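Local coordinates for protein D-glyceraldehyde dehydrogenase (NADP(+)) (Thermoplasma acidophilum, PDB 5IZD) that catalyses the NADP-dependent oxidation of D-glyceraldehyde to glycerate in the non-phosphorylated Entner-Doudoroff pathway, working as a homotetramer built as a dimer of dimers, at residues 54-59 / 161-166; 156-161 / 465-470; 310-315 / 355-360. All coordinates share one frame; numbering follows the deposited sequence.

Contact 1 of 3, residues 54-59 / 161-166; sequences WAWNDL and PALLTG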
loop_
_atom_site.group_PDB
_atom_site.type_symbol
_atom_site.label_atom_id
_atom_site.label_comp_id
_atom_site.label_asym_id
_atom_site.label_seq_id
_atom_site.Cartn_x
_atom_site.Cartn_y
_atom_site.Cartn_z
ATOM N N TRP A 54 -2.068 0.342 -28.369
ATOM C CA TRP A 54 -1.187 -0.800 -28.031
ATOM C C TRP A 54 0.310 -0.502 -27.968
ATOM O O TRP A 54 0.996 -0.890 -27.013
ATOM C CB TRP A 54 -1.493 -2.056 -28.876
ATOM C CG TRP A 54 -2.644 -2.751 -28.307
ATOM C CD1 TRP A 54 -3.908 -2.829 -28.822
ATOM C CD2 TRP A 54 -2.680 -3.403 -27.017
ATOM N NE1 TRP A 54 -4.725 -3.529 -27.943
ATOM C CE2 TRP A 54 -4.001 -3.887 -26.831
ATOM C CE3 TRP A 54 -1.728 -3.603 -26.007
ATOM C CZ2 TRP A 54 -4.395 -4.582 -25.682
ATOM C CZ3 TRP A 54 -2.117 -4.296 -24.847
ATOM C CH2 TRP A 54 -3.445 -4.775 -24.700
ATOM N N ALA A 55 0.776 0.222 -28.929
ATOM C CA ALA A 55 2.165 0.696 -28.998
ATOM C C ALA A 55 2.531 1.729 -27.921
ATOM O O ALA A 55 3.698 1.782 -27.502
ATOM C CB ALA A 55 2.423 1.320 -30.382
ATOM N N TRP A 56 1.563 2.544 -27.469
ATOM C CA TRP A 56 1.796 3.431 -26.308
ATOM C C TRP A 56 1.819 2.596 -24.994
ATOM O O TRP A 56 2.747 2.713 -24.184
ATOM C CB TRP A 56 0.743 4.539 -26.271
ATOM C CG TRP A 56 0.931 5.653 -25.283
ATOM C CD1 TRP A 56 0.050 6.004 -24.289
ATOM C CD2 TRP A 56 2.030 6.554 -25.165
ATOM N NE1 TRP A 56 0.510 7.076 -23.592
ATOM C CE2 TRP A 56 1.726 7.443 -24.102
ATOM C CE3 TRP A 56 3.228 6.723 -25.861
ATOM C CZ2 TRP A 56 2.577 8.468 -23.700
ATOM C CZ3 TRP A 56 4.078 7.771 -25.473
ATOM C CH2 TRP A 56 3.741 8.626 -24.371
ATOM N N ASN A 57 0.832 1.740 -24.802
ATOM C CA ASN A 57 0.888 0.798 -23.661
ATOM C C ASN A 57 2.276 0.076 -23.614
ATOM O O ASN A 57 2.986 0.060 -22.576
ATOM C CB ASN A 57 -0.241 -0.227 -23.754
ATOM C CG ASN A 57 -0.223 -1.230 -22.583
ATOM O OD1 ASN A 57 -0.589 -0.911 -21.502
ATOM N ND2 ASN A 57 0.260 -2.406 -22.824
ATOM N N ASP A 58 2.634 -0.507 -24.739
ATOM C CA ASP A 58 3.826 -1.357 -24.861
ATOM C C ASP A 58 5.205 -0.632 -24.715
ATOM O O ASP A 58 6.184 -1.313 -24.423
ATOM C CB ASP A 58 3.776 -2.172 -26.200
ATOM C CG ASP A 58 2.799 -3.380 -26.130
ATOM O OD1 ASP A 58 2.124 -3.596 -25.112
ATOM O OD2 ASP A 58 2.675 -4.123 -27.118
ATOM N N LEU A 59 5.289 0.692 -24.879
ATOM C CA LEU A 59 6.516 1.417 -24.512
ATOM C C LEU A 59 6.927 1.297 -23.045
ATOM O O LEU A 59 8.098 1.441 -22.724
ATOM C CB LEU A 59 6.371 2.931 -24.783
ATOM C CG LEU A 59 6.481 3.551 -26.165
ATOM C CD1 LEU A 59 6.551 5.081 -25.996
ATOM C CD2 LEU A 59 7.703 3.046 -26.881
ATOM N N PRO A 161 -1.069 12.396 -15.814
ATOM C CA PRO A 161 -1.273 11.044 -15.270
ATOM C C PRO A 161 -1.884 10.094 -16.292
ATOM O O PRO A 161 -1.617 8.887 -16.242
ATOM C CB PRO A 161 -2.264 11.249 -14.116
ATOM C CG PRO A 161 -2.921 12.575 -14.385
ATOM C CD PRO A 161 -1.889 13.388 -15.093
ATOM N N ALA A 162 -2.757 10.599 -17.143
ATOM C CA ALA A 162 -3.359 9.756 -18.180
ATOM C C ALA A 162 -2.303 9.144 -19.089
ATOM O O ALA A 162 -2.267 7.897 -19.306
ATOM C CB ALA A 162 -4.420 10.519 -18.986
ATOM N N LEU A 163 -1.396 10.002 -19.547
ATOM C CA LEU A 163 -0.301 9.561 -20.395
ATOM C C LEU A 163 0.730 8.686 -19.675
ATOM O O LEU A 163 1.193 7.713 -20.234
ATOM C CB LEU A 163 0.381 10.775 -21.051
ATOM C CG LEU A 163 -0.518 11.521 -22.055
ATOM C CD1 LEU A 163 0.131 12.853 -22.471
ATOM C CD2 LEU A 163 -0.853 10.750 -23.324
ATOM N N LEU A 164 1.099 9.016 -18.442
ATOM C CA LEU A 164 2.117 8.263 -17.743
ATOM C C LEU A 164 1.656 6.821 -17.607
ATOM O O LEU A 164 2.441 5.897 -17.868
ATOM C CB LEU A 164 2.438 8.911 -16.392
ATOM C CG LEU A 164 3.500 8.269 -15.501
ATOM C CD1 LEU A 164 3.074 6.980 -14.757
ATOM C CD2 LEU A 164 4.743 8.045 -16.303
ATOM N N THR A 165 0.369 6.651 -17.258
ATOM C CA THR A 165 -0.221 5.352 -17.078
ATOM C C THR A 165 -0.485 4.558 -18.355
ATOM O O THR A 165 -0.926 3.437 -18.267
ATOM C CB THR A 165 -1.509 5.447 -16.219
ATOM O OG1 THR A 165 -2.426 6.366 -16.776
ATOM C CG2 THR A 165 -1.159 5.869 -14.814
ATOM N N GLY A 166 -0.240 5.135 -19.534
ATOM C CA GLY A 166 -0.327 4.386 -20.789
ATOM C C GLY A 166 -1.655 4.525 -21.537
ATOM O O GLY A 166 -1.896 3.744 -22.426
#
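The indole of Trp56 reaches across from helix 39-77 to the C-terminal end of helix 153-164, where it meets both backbone and side chain of the last turn. Its pyrrole side does most of the touching: Trp56 CD1 lies 3.5 Å from Gly166 O, and Trp56 NE1 sits 3.5 Å from Leu163 O. Leu163 crosses the indole at about a right angle and brings one methyl, CD2, within 3.9 Å of Trp56 NE1, with CZ2 of the same indole only slightly farther. With CG anti to the backbone N (chi1 -171°), the indole leaves its helix in the direction of these carbonyls. The backbones come close at Asn57, whose CA is 4.8 Å from Gly166 CA. Gly166 ends helix 153-164 with positive phi in a Schellman motif, its N donating to Leu163 O at 3.0 Å, a conformation that suits glycine and lets the neighbouring helix approach. Thr165 turns its hydroxyl back onto the same turn, near Pro161 O and Ala162 O. Around this first shell, Pro194 and Val197 pack on Trp56, while Ile68 and Val197 pack on Leu163. Arg64, one turn beyond 54-59, bonds Leu164 O on one helix and Trp56 O on the other, and its guanidinium makes a cation-pi contact with the indole. The contact is thus an indole laid against the carbonyl end of a helix, whose partly negative carbonyls are probably stabilised by the positive charge of Arg64.

Contact 2 of 3, residues 156-161 / 465-470; sequences ARKLAP and SEYLKL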
loop_
_atom_site.group_PDB
_atom_site.type_symbol
_atom_site.label_atom_id
_atom_site.label_comp_id
_atom_site.label_asym_id
_atom_site.label_seq_id
_atom_site.Cartn_x
_atom_site.Cartn_y
_atom_site.Cartn_z
ATOM N N ALA A 156 -2.538 20.160 -17.640
ATOM C CA ALA A 156 -1.464 19.398 -16.994
ATOM C C ALA A 156 -2.002 18.302 -16.017
ATOM O O ALA A 156 -1.521 17.198 -16.026
ATOM C CB ALA A 156 -0.516 20.325 -16.231
ATOM N N ARG A 157 -2.976 18.647 -15.189
ATOM C CA ARG A 157 -3.522 17.718 -14.186
ATOM C C ARG A 157 -4.099 16.429 -14.775
ATOM O O ARG A 157 -3.984 15.408 -14.159
ATOM C CB ARG A 157 -4.608 18.404 -13.369
ATOM C CG ARG A 157 -5.446 17.443 -12.527
ATOM C CD ARG A 157 -6.422 18.223 -11.687
ATOM N NE ARG A 157 -5.734 18.906 -10.626
ATOM C CZ ARG A 157 -6.296 19.831 -9.851
ATOM N NH1 ARG A 157 -7.569 20.196 -10.016
ATOM N NH2 ARG A 157 -5.560 20.392 -8.899
ATOM N N LYS A 158 -4.734 16.517 -15.927
ATOM C CA LYS A 158 -5.354 15.422 -16.630
ATOM C C LYS A 158 -4.433 14.687 -17.619
ATOM O O LYS A 158 -4.415 13.444 -17.626
ATOM C CB LYS A 158 -6.605 15.957 -17.336
ATOM C CG LYS A 158 -7.595 16.450 -16.286
ATOM C CD LYS A 158 -8.931 16.835 -16.848
ATOM C CE LYS A 158 -9.750 17.614 -15.841
ATOM N NZ LYS A 158 -10.159 16.759 -14.709
ATOM N N LEU A 159 -3.644 15.415 -18.414
ATOM C CA LEU A 159 -2.770 14.774 -19.419
ATOM C C LEU A 159 -1.603 14.027 -18.783
ATOM O O LEU A 159 -1.312 12.924 -19.187
ATOM C CB LEU A 159 -2.181 15.756 -20.459
ATOM C CG LEU A 159 -3.076 16.540 -21.408
ATOM C CD1 LEU A 159 -2.204 17.402 -22.271
ATOM C CD2 LEU A 159 -3.917 15.680 -22.296
ATOM N N ALA A 160 -0.926 14.613 -17.808
ATOM C CA ALA A 160 0.258 13.914 -17.242
ATOM C C ALA A 160 -0.045 12.525 -16.694
ATOM O O ALA A 160 0.604 11.562 -17.129
ATOM C CB ALA A 160 1.019 14.755 -16.241
ATOM N N PRO A 161 -1.069 12.396 -15.814
ATOM C CA PRO A 161 -1.273 11.044 -15.270
ATOM C C PRO A 161 -1.884 10.094 -16.292
ATOM O O PRO A 161 -1.617 8.887 -16.242
ATOM C CB PRO A 161 -2.264 11.249 -14.116
ATOM C CG PRO A 161 -2.921 12.575 -14.385
ATOM C CD PRO A 161 -1.889 13.388 -15.093
ATOM N N SER A 465 -3.786 6.521 -9.759
ATOM C CA SER A 465 -4.346 5.146 -9.831
ATOM C C SER A 465 -5.778 5.097 -10.424
ATOM O O SER A 465 -6.168 4.083 -10.950
ATOM C CB SER A 465 -4.232 4.416 -8.468
ATOM O OG SER A 465 -2.860 4.327 -8.168
ATOM N N GLU A 466 -6.482 6.251 -10.493
ATOM C CA GLU A 466 -7.796 6.305 -11.128
ATOM C C GLU A 466 -7.702 6.053 -12.617
ATOM O O GLU A 466 -8.712 5.692 -13.235
ATOM C CB GLU A 466 -8.540 7.645 -10.895
ATOM C CG GLU A 466 -8.864 7.976 -9.430
ATOM C CD GLU A 466 -9.911 7.081 -8.727
ATOM O OE1 GLU A 466 -10.394 6.055 -9.284
ATOM O OE2 GLU A 466 -10.255 7.430 -7.565
ATOM N N TYR A 467 -6.521 6.233 -13.194
ATOM C CA TYR A 467 -6.327 5.998 -14.635
ATOM C C TYR A 467 -5.826 4.584 -15.009
ATOM O O TYR A 467 -5.556 4.276 -16.190
ATOM C CB TYR A 467 -5.351 7.043 -15.172
ATOM C CG TYR A 467 -5.891 8.463 -15.111
ATOM C CD1 TYR A 467 -6.646 8.980 -16.160
ATOM C CD2 TYR A 467 -5.648 9.304 -14.000
ATOM C CE1 TYR A 467 -7.115 10.304 -16.140
ATOM C CE2 TYR A 467 -6.137 10.619 -13.965
ATOM C CZ TYR A 467 -6.850 11.118 -15.040
ATOM O OH TYR A 467 -7.359 12.398 -15.001
ATOM N N LEU A 468 -5.694 3.738 -13.992
ATOM C CA LEU A 468 -5.327 2.332 -14.167
ATOM C C LEU A 468 -6.498 1.446 -13.754
ATOM O O LEU A 468 -7.176 1.687 -12.743
ATOM C CB LEU A 468 -4.100 2.023 -13.316
ATOM C CG LEU A 468 -2.822 2.718 -13.741
ATOM C CD1 LEU A 468 -1.785 2.656 -12.618
ATOM C CD2 LEU A 468 -2.261 2.035 -14.970
ATOM N N LYS A 469 -6.713 0.399 -14.552
ATOM C CA LYS A 469 -7.658 -0.656 -14.233
ATOM C C LYS A 469 -6.957 -1.895 -13.684
ATOM O O LYS A 469 -6.011 -2.373 -14.302
ATOM C CB LYS A 469 -8.418 -1.045 -15.490
ATOM C CG LYS A 469 -9.526 -2.047 -15.235
ATOM C CD LYS A 469 -10.718 -1.333 -14.626
ATOM C CE LYS A 469 -11.789 -2.319 -14.229
ATOM N NZ LYS A 469 -12.909 -1.474 -13.732
ATOM N N LEU A 470 -7.467 -2.426 -12.591
ATOM C CA LEU A 470 -6.959 -3.631 -11.976
ATOM C C LEU A 470 -7.647 -4.797 -12.671
ATOM O O LEU A 470 -8.811 -4.754 -12.871
ATOM C CB LEU A 470 -7.286 -3.624 -10.496
ATOM C CG LEU A 470 -6.498 -4.469 -9.495
ATOM C CD1 LEU A 470 -5.009 -4.351 -9.563
ATOM C CD2 LEU A 470 -6.943 -4.253 -8.066
HETATM O O HOH W 1 -6.303 13.920 -13.030
#
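With CG anti to its carbonyl carbon (chi1 -65°), Tyr467 points its ring from the type I turn 465-468 at helix 153-164, and the ring of Pro161 crosses it obliquely. Pro161 CG comes within 3.8 Å of Tyr467 CE2, and Pro161 CB rests near CD2 and CE2. The phenol end runs on past the proline to the backbone of Lys158, with Tyr467 OH 4.0 Å from Lys158 CA. A water in the plane of the tyrosine ring, set at an angle to the C-O bond, bridges to the helix: Tyr467 OH donates to it at 2.7 Å, and it donates in turn to Arg157 O at 3.0 Å. The same hydroxyl is hydrogen-bonded to Thr222, so it is tied directly to strand 220-224 and, through the water, to the helix. Lys158 sends its ammonium group to a salt bridge with Glu458, and Arg157, which probably contributes to binding NADP(+) and substrate, as in related enzymes, pairs with Glu441. Helix 153-164 links parallel strands 130-145 and 168-172 in a beta-alpha-beta unit of the Rossmann-type coenzyme domain of aldehyde dehydrogenases; the tyrosine meets it from the turn leading into strand 468-476, which pairs antiparallel with strand 130-145.

Contact 3 of 3, residues 310-315 / 355-360; sequences LGDPKN and GPYRNG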
loop_
_atom_site.group_PDB
_atom_site.type_symbol
_atom_site.label_atom_id
_atom_site.label_comp_id
_atom_site.label_asym_id
_atom_site.label_seq_id
_atom_site.Cartn_x
_atom_site.Cartn_y
_atom_site.Cartn_z
ATOM N N LEU A 310 -8.463 46.566 -9.335
ATOM C CA LEU A 310 -9.007 45.870 -10.484
ATOM C C LEU A 310 -8.572 46.560 -11.779
ATOM O O LEU A 310 -8.442 47.778 -11.822
ATOM C CB LEU A 310 -10.515 45.934 -10.427
ATOM C CG LEU A 310 -11.287 44.949 -9.563
ATOM C CD1 LEU A 310 -10.889 44.983 -8.104
ATOM C CD2 LEU A 310 -12.757 45.325 -9.736
ATOM N N GLY A 311 -8.348 45.790 -12.837
ATOM C CA GLY A 311 -7.900 46.366 -14.119
ATOM C C GLY A 311 -6.846 45.514 -14.774
ATOM O O GLY A 311 -7.053 44.318 -15.011
ATOM N N ASP A 312 -5.696 46.088 -15.065
ATOM C CA ASP A 312 -4.792 45.390 -15.939
ATOM C C ASP A 312 -4.012 44.299 -15.255
ATOM O O ASP A 312 -3.528 44.538 -14.171
ATOM C CB ASP A 312 -3.800 46.328 -16.585
ATOM C CG ASP A 312 -3.216 45.707 -17.813
ATOM O OD1 ASP A 312 -2.262 44.910 -17.686
ATOM O OD2 ASP A 312 -3.794 45.966 -18.917
ATOM N N PRO A 313 -3.799 43.138 -15.921
ATOM C CA PRO A 313 -3.000 42.041 -15.260
ATOM C C PRO A 313 -1.601 42.424 -14.783
ATOM O O PRO A 313 -1.136 41.862 -13.780
ATOM C CB PRO A 313 -2.889 40.986 -16.350
ATOM C CG PRO A 313 -4.146 41.151 -17.136
ATOM C CD PRO A 313 -4.425 42.645 -17.181
ATOM N N LYS A 314 -0.959 43.385 -15.470
ATOM C CA LYS A 314 0.351 43.911 -15.094
ATOM C C LYS A 314 0.349 44.481 -13.670
ATOM O O LYS A 314 1.385 44.498 -13.021
ATOM C CB LYS A 314 0.844 44.981 -16.102
ATOM N N ASN A 315 -0.795 44.949 -13.171
ATOM C CA ASN A 315 -0.837 45.544 -11.832
ATOM C C ASN A 315 -2.040 45.350 -10.948
ATOM O O ASN A 315 -1.984 45.746 -9.785
ATOM C CB ASN A 315 -0.471 47.042 -11.871
ATOM C CG ASN A 315 -1.211 47.796 -12.932
ATOM O OD1 ASN A 315 -2.449 47.867 -12.921
ATOM N ND2 ASN A 315 -0.466 48.362 -13.876
ATOM N N GLY A 355 -11.073 53.710 -20.463
ATOM C CA GLY A 355 -10.240 53.026 -21.452
ATOM C C GLY A 355 -10.907 51.742 -21.906
ATOM O O GLY A 355 -12.120 51.644 -21.846
ATOM N N PRO A 356 -10.124 50.750 -22.395
ATOM C CA PRO A 356 -10.697 49.461 -22.794
ATOM C C PRO A 356 -11.358 48.656 -21.689
ATOM O O PRO A 356 -12.255 47.887 -22.015
ATOM C CB PRO A 356 -9.496 48.712 -23.333
ATOM C CG PRO A 356 -8.740 49.765 -24.010
ATOM C CD PRO A 356 -8.904 51.023 -23.184
ATOM N N TYR A 357 -10.956 48.887 -20.430
ATOM C CA TYR A 357 -11.456 48.155 -19.257
ATOM C C TYR A 357 -12.957 48.358 -19.026
ATOM O O TYR A 357 -13.639 47.481 -18.431
ATOM C CB TYR A 357 -10.613 48.450 -17.966
ATOM C CG TYR A 357 -9.125 48.320 -18.232
ATOM C CD1 TYR A 357 -8.513 47.079 -18.232
ATOM C CD2 TYR A 357 -8.343 49.450 -18.566
ATOM C CE1 TYR A 357 -7.179 46.947 -18.553
ATOM C CE2 TYR A 357 -6.998 49.330 -18.880
ATOM C CZ TYR A 357 -6.423 48.071 -18.873
ATOM O OH TYR A 357 -5.103 47.921 -19.179
ATOM N N ARG A 358 -13.490 49.463 -19.553
ATOM C CA ARG A 358 -14.907 49.774 -19.404
ATOM C C ARG A 358 -15.810 48.717 -20.003
ATOM O O ARG A 358 -16.916 48.539 -19.540
ATOM C CB ARG A 358 -15.244 51.129 -19.990
ATOM C CG ARG A 358 -15.620 51.217 -21.476
ATOM C CD ARG A 358 -15.640 52.713 -21.875
ATOM N NE ARG A 358 -15.987 52.875 -23.286
ATOM C CZ ARG A 358 -15.181 52.541 -24.302
ATOM N NH1 ARG A 358 -15.572 52.702 -25.565
ATOM N NH2 ARG A 358 -13.957 52.047 -24.082
ATOM N N ASN A 359 -15.312 48.025 -21.024
ATOM C CA ASN A 359 -16.037 46.943 -21.661
ATOM C C ASN A 359 -15.643 45.568 -21.192
ATOM O O ASN A 359 -16.159 44.596 -21.701
ATOM C CB ASN A 359 -15.866 47.094 -23.199
ATOM C CG ASN A 359 -16.498 48.336 -23.707
ATOM O OD1 ASN A 359 -15.894 49.110 -24.459
ATOM N ND2 ASN A 359 -17.723 48.548 -23.332
ATOM N N GLY A 360 -14.721 45.486 -20.235
ATOM C CA GLY A 360 -14.329 44.220 -19.634
ATOM C C GLY A 360 -15.347 43.783 -18.582
ATOM O O GLY A 360 -16.231 44.517 -18.263
#
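Tyr357 turns its ring toward the 310-315 loop with CG anti to its carbonyl carbon (chi1 -48°), while Asp312 swings its carboxylate to the side opposite its backbone N (chi1 -160°), and the two polar ends meet. Tyr357 OH donates to Asp312 OD2 at 2.4 Å, a very short separation whose exact value is doubtful. The acceptor lies at the edge of the phenol, in the ring plane, whereas the carboxylate plane stands nearly upright to the ring, 83° away from it. Asp312 CB also lies close to the hydroxyl. Farther back along the ring, Tyr357 CE1 lies 4.1 Å from Gly311 C; Gly311 holds a positive-phi conformation that suits glycine and lets the chain pass close to the ring. The second carboxylate oxygen is engaged too. Asp312 OD1 accepts from Lys314 N at 3.0 Å through its anti lone pair, away from OD2, which makes an Asx turn; Asn315 N closes the same bend onto Asp312 O. On the other side, Tyr357 stands in the short 3-10 segment 356-359, tied off by Gly360 N to Tyr357 O at 2.9 Å, where Arg358 NH2 also returns to Gly355 O. Val26 and Phe362 pack on the tyrosine. With one oxygen met by a backbone N-H and the other by a phenol, two partners restrain the rotation of the carboxylate, and its negative charge would probably polarise the tyrosine O-H, so that a single polar bond joins two loops at a partly exposed edge of the chain.

Overall arrangement
Contacts 1 and 2 are buried neighbours: both use helix 153-164, they share Pro161, and they touch where Thr165 packs on Tyr467 and Leu468. The first lays the helix's end against helix 39-77, the second sets its middle and later turns against the turn before strand 468-476. Contact 3 lies on the opposite side of the chain's centre, about 44 Å from contact 1 between centres, and joins two partly buried loops nested within the stretch that contact 2 closes. Chemistry follows place: contact 1 sets an indole against backbone carbonyls and a leucine, contact 2 combines proline-tyrosine packing with a bridging water, whereas contact 3 rests chiefly on one direct phenol-carboxylate bond.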